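Local structure of peptidoglycan D,D-transpeptidase PbpA (3UN7) at residues A[59-67]-A[157-166]. The protein probably cross-links peptidoglycan strands as a membrane-bound D,D-transpeptidase of the penicillin-binding protein family, helping to regulate cell length in Mycobacterium tuberculosis. Numbering follows the deposited sequence.
Sequences TGFYSLRYS and LASHNPEVQA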
loop_
_atom_site.group_PDB
_atom_site.type_symbol
_atom_site.label_atom_id
_atom_site.label_comp_id
_atom_site.label_asym_id
_atom_site.label_seq_id
_atom_site.Cartn_x
_atom_site.Cartn_y
_atom_site.Cartn_z
ATOM N N THR A 59 0.146 -7.304 -13.262
ATOM C CA THR A 59 0.515 -7.622 -14.655
ATOM C C THR A 59 0.527 -6.375 -15.543
ATOM O O THR A 59 1.395 -6.228 -16.381
ATOM C CB THR A 59 -0.408 -8.689 -15.292
ATOM O OG1 THR A 59 -1.735 -8.179 -15.372
ATOM C CG2 THR A 59 -0.394 -10.004 -14.483
ATOM N N GLY A 60 -0.446 -5.495 -15.342
ATOM C CA GLY A 60 -0.799 -4.483 -16.324
ATOM C C GLY A 60 -1.300 -5.166 -17.593
ATOM O O GLY A 60 -1.788 -6.315 -17.549
ATOM N N PHE A 61 -1.193 -4.472 -18.722
ATOM C CA PHE A 61 -1.654 -5.045 -20.000
ATOM C C PHE A 61 -0.572 -5.026 -21.059
ATOM O O PHE A 61 0.442 -4.327 -20.937
ATOM C CB PHE A 61 -2.948 -4.367 -20.507
ATOM C CG PHE A 61 -2.802 -2.894 -20.825
ATOM C CD1 PHE A 61 -2.246 -2.469 -22.027
ATOM C CD2 PHE A 61 -3.274 -1.936 -19.939
ATOM C CE1 PHE A 61 -2.143 -1.112 -22.330
ATOM C CE2 PHE A 61 -3.161 -0.574 -20.226
ATOM C CZ PHE A 61 -2.600 -0.161 -21.420
ATOM N N TYR A 62 -0.763 -5.838 -22.083
ATOM C CA TYR A 62 0.122 -5.813 -23.215
ATOM C C TYR A 62 -0.786 -5.766 -24.434
ATOM O O TYR A 62 -1.519 -6.723 -24.719
ATOM C CB TYR A 62 1.029 -7.045 -23.185
ATOM C CG TYR A 62 2.076 -7.135 -24.273
ATOM C CD1 TYR A 62 3.220 -6.353 -24.219
ATOM C CD2 TYR A 62 1.957 -8.061 -25.315
ATOM C CE1 TYR A 62 4.205 -6.445 -25.188
ATOM C CE2 TYR A 62 2.943 -8.161 -26.302
ATOM C CZ TYR A 62 4.070 -7.347 -26.227
ATOM O OH TYR A 62 5.075 -7.416 -27.180
ATOM N N SER A 63 -0.740 -4.637 -25.133
ATOM C CA SER A 63 -1.739 -4.295 -26.142
ATOM C C SER A 63 -1.106 -3.927 -27.476
ATOM O O SER A 63 -0.130 -3.182 -27.518
ATOM C CB SER A 63 -2.582 -3.115 -25.634
ATOM O OG SER A 63 -3.364 -2.543 -26.673
ATOM N N LEU A 64 -1.678 -4.442 -28.564
ATOM C CA LEU A 64 -1.234 -4.070 -29.904
ATOM C C LEU A 64 -1.304 -2.568 -30.163
ATOM O O LEU A 64 -0.381 -1.979 -30.743
ATOM C CB LEU A 64 -2.057 -4.799 -30.955
ATOM C CG LEU A 64 -1.729 -6.252 -31.224
ATOM C CD1 LEU A 64 -2.778 -6.829 -32.153
ATOM C CD2 LEU A 64 -0.343 -6.356 -31.846
ATOM N N ARG A 65 -2.380 -1.924 -29.745
ATOM C CA ARG A 65 -2.440 -0.505 -30.048
ATOM C C ARG A 65 -2.101 0.434 -28.891
ATOM O O ARG A 65 -1.748 1.589 -29.124
ATOM C CB ARG A 65 -3.719 -0.131 -30.814
ATOM C CG ARG A 65 -4.908 0.238 -29.987
ATOM C CD ARG A 65 -6.206 -0.012 -30.767
ATOM N NE ARG A 65 -6.231 0.655 -32.066
ATOM C CZ ARG A 65 -6.659 1.898 -32.270
ATOM N NH1 ARG A 65 -7.104 2.633 -31.262
ATOM N NH2 ARG A 65 -6.639 2.405 -33.488
ATOM N N TYR A 66 -2.143 -0.071 -27.660
ATOM C CA TYR A 66 -1.874 0.782 -26.500
ATOM C C TYR A 66 -0.582 0.485 -25.734
ATOM O O TYR A 66 -0.324 1.090 -24.683
ATOM C CB TYR A 66 -3.101 0.837 -25.574
ATOM C CG TYR A 66 -4.290 1.426 -26.299
ATOM C CD1 TYR A 66 -5.319 0.610 -26.757
ATOM C CD2 TYR A 66 -4.349 2.804 -26.581
ATOM C CE1 TYR A 66 -6.397 1.143 -27.458
ATOM C CE2 TYR A 66 -5.418 3.344 -27.279
ATOM C CZ TYR A 66 -6.442 2.513 -27.710
ATOM O OH TYR A 66 -7.500 3.028 -28.422
ATOM N N SER A 67 0.236 -0.419 -26.280
ATOM C CA SER A 67 1.517 -0.779 -25.686
ATOM C C SER A 67 1.314 -1.589 -24.400
ATOM O O SER A 67 0.375 -2.367 -24.291
ATOM C CB SER A 67 2.386 0.469 -25.431
ATOM O OG SER A 67 3.757 0.114 -25.297
ATOM N N LEU A 157 -7.657 -5.199 -23.562
ATOM C CA LEU A 157 -6.594 -4.465 -24.248
ATOM C C LEU A 157 -5.632 -5.397 -24.996
ATOM O O LEU A 157 -4.939 -4.967 -25.909
ATOM C CB LEU A 157 -5.890 -3.512 -23.266
ATOM C CG LEU A 157 -6.920 -2.460 -22.804
ATOM C CD1 LEU A 157 -6.361 -1.462 -21.798
ATOM C CD2 LEU A 157 -7.500 -1.709 -23.996
ATOM N N ALA A 158 -5.664 -6.681 -24.650
ATOM C CA ALA A 158 -4.904 -7.706 -25.352
ATOM C C ALA A 158 -5.662 -8.266 -26.579
ATOM O O ALA A 158 -5.144 -9.117 -27.316
ATOM C CB ALA A 158 -4.535 -8.825 -24.385
ATOM N N SER A 159 -6.871 -7.767 -26.820
ATOM C CA SER A 159 -7.609 -8.163 -28.010
ATOM C C SER A 159 -6.850 -7.793 -29.277
ATOM O O SER A 159 -6.190 -6.764 -29.342
ATOM C CB SER A 159 -8.986 -7.530 -28.039
ATOM O OG SER A 159 -9.638 -7.849 -29.250
ATOM N N HIS A 160 -6.940 -8.630 -30.295
ATOM C CA HIS A 160 -6.298 -8.277 -31.561
ATOM C C HIS A 160 -7.210 -7.466 -32.452
ATOM O O HIS A 160 -6.786 -7.005 -33.510
ATOM C CB HIS A 160 -5.750 -9.521 -32.274
ATOM C CG HIS A 160 -4.578 -10.126 -31.570
ATOM N ND1 HIS A 160 -3.780 -11.093 -32.143
ATOM C CD2 HIS A 160 -4.061 -9.889 -30.338
ATOM C CE1 HIS A 160 -2.828 -11.433 -31.294
ATOM N NE2 HIS A 160 -2.973 -10.718 -30.189
ATOM N N ASN A 161 -8.448 -7.271 -32.015
ATOM C CA ASN A 161 -9.380 -6.405 -32.723
ATOM C C ASN A 161 -9.162 -4.941 -32.324
ATOM O O ASN A 161 -9.300 -4.583 -31.151
ATOM C CB ASN A 161 -10.827 -6.855 -32.476
ATOM C CG ASN A 161 -11.845 -6.060 -33.294
ATOM O OD1 ASN A 161 -12.261 -4.989 -32.889
ATOM N ND2 ASN A 161 -12.261 -6.602 -34.435
ATOM N N PRO A 162 -8.821 -4.081 -33.303
ATOM C CA PRO A 162 -8.573 -2.663 -33.024
ATOM C C PRO A 162 -9.750 -1.969 -32.339
ATOM O O PRO A 162 -9.536 -1.171 -31.425
ATOM C CB PRO A 162 -8.366 -2.068 -34.420
ATOM C CG PRO A 162 -7.919 -3.189 -35.230
ATOM C CD PRO A 162 -8.650 -4.384 -34.732
ATOM N N GLU A 163 -10.979 -2.280 -32.774
ATOM C CA GLU A 163 -12.172 -1.677 -32.200
ATOM C C GLU A 163 -12.470 -2.163 -30.792
ATOM O O GLU A 163 -12.860 -1.361 -29.944
ATOM C CB GLU A 163 -13.389 -1.850 -33.112
ATOM C CG GLU A 163 -13.729 -0.589 -33.893
ATOM C CD GLU A 163 -14.286 0.518 -32.996
ATOM O OE1 GLU A 163 -13.537 1.472 -32.676
ATOM O OE2 GLU A 163 -15.468 0.426 -32.596
ATOM N N VAL A 164 -12.273 -3.454 -30.519
ATOM C CA VAL A 164 -12.403 -3.940 -29.137
ATOM C C VAL A 164 -11.425 -3.210 -28.185
ATOM O O VAL A 164 -11.782 -2.815 -27.067
ATOM C CB VAL A 164 -12.231 -5.479 -29.055
ATOM C CG1 VAL A 164 -12.054 -5.931 -27.619
ATOM C CG2 VAL A 164 -13.451 -6.165 -29.692
ATOM N N GLN A 165 -10.188 -3.017 -28.639
ATOM C CA GLN A 165 -9.217 -2.307 -27.821
ATOM C C GLN A 165 -9.629 -0.844 -27.635
ATOM O O GLN A 165 -9.675 -0.352 -26.509
ATOM C CB GLN A 165 -7.834 -2.373 -28.452
ATOM C CG GLN A 165 -7.181 -3.735 -28.456
ATOM C CD GLN A 165 -5.961 -3.721 -29.331
ATOM O OE1 GLN A 165 -4.868 -3.410 -28.869
ATOM N NE2 GLN A 165 -6.146 -4.009 -30.612
ATOM N N ALA A 166 -9.931 -0.152 -28.736
ATOM C CA ALA A 166 -10.284 1.280 -28.685
ATOM C C ALA A 166 -11.505 1.585 -27.817
ATOM O O ALA A 166 -11.531 2.595 -27.104
ATOM C CB ALA A 166 -10.463 1.846 -30.096
HETATM O O HOH W 1 -3.930 -6.207 -28.145
#
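Ser63 and Ala158 bring the two backbones closest, their CA atoms 4.7 Å apart, and the chains then diverge to 7.2 Å between the CA atoms of Arg65 and Pro162. The Gln165 side chain, extended beyond CG, reaches into the 63-67 turn, where its OE1 accepts two hydrogen bonds: from Ser63 OG (2.8 Å), in the carbonyl plane, and from Arg65 N (3.0 Å, 161° at the hydrogen), 23° out of that plane. With chi1 at 167° the Ser63 hydroxyl lies beside its own carbonyl carbon, where it can donate to Gln165 OE1 and accept from Tyr66 N, an ST motif. A water accepts from Leu64 N and is placed to donate to Leu157 O and Ser159 O. CH-pi contacts flank this polar centre: Leu157 CD1 sits over a face of the Phe61 ring, 3.7 Å from its centroid, and Leu64 CD1 over a face of the His160 ring. The Tyr66 ring meets the helix start edge-on, Ala166 N and Gln165 CB near its plane; its OH touches Ala166 CA (3.3 Å, van der Waals) while accepting from Arg65 NH1 in the guanidinium plane. The contact joins the 62-63/67-68 hairpin to helix 162-174, whose Trp169 stacks on Tyr66; strand 45-48 touches Ala158 and His160 through Arg47 and Leu46.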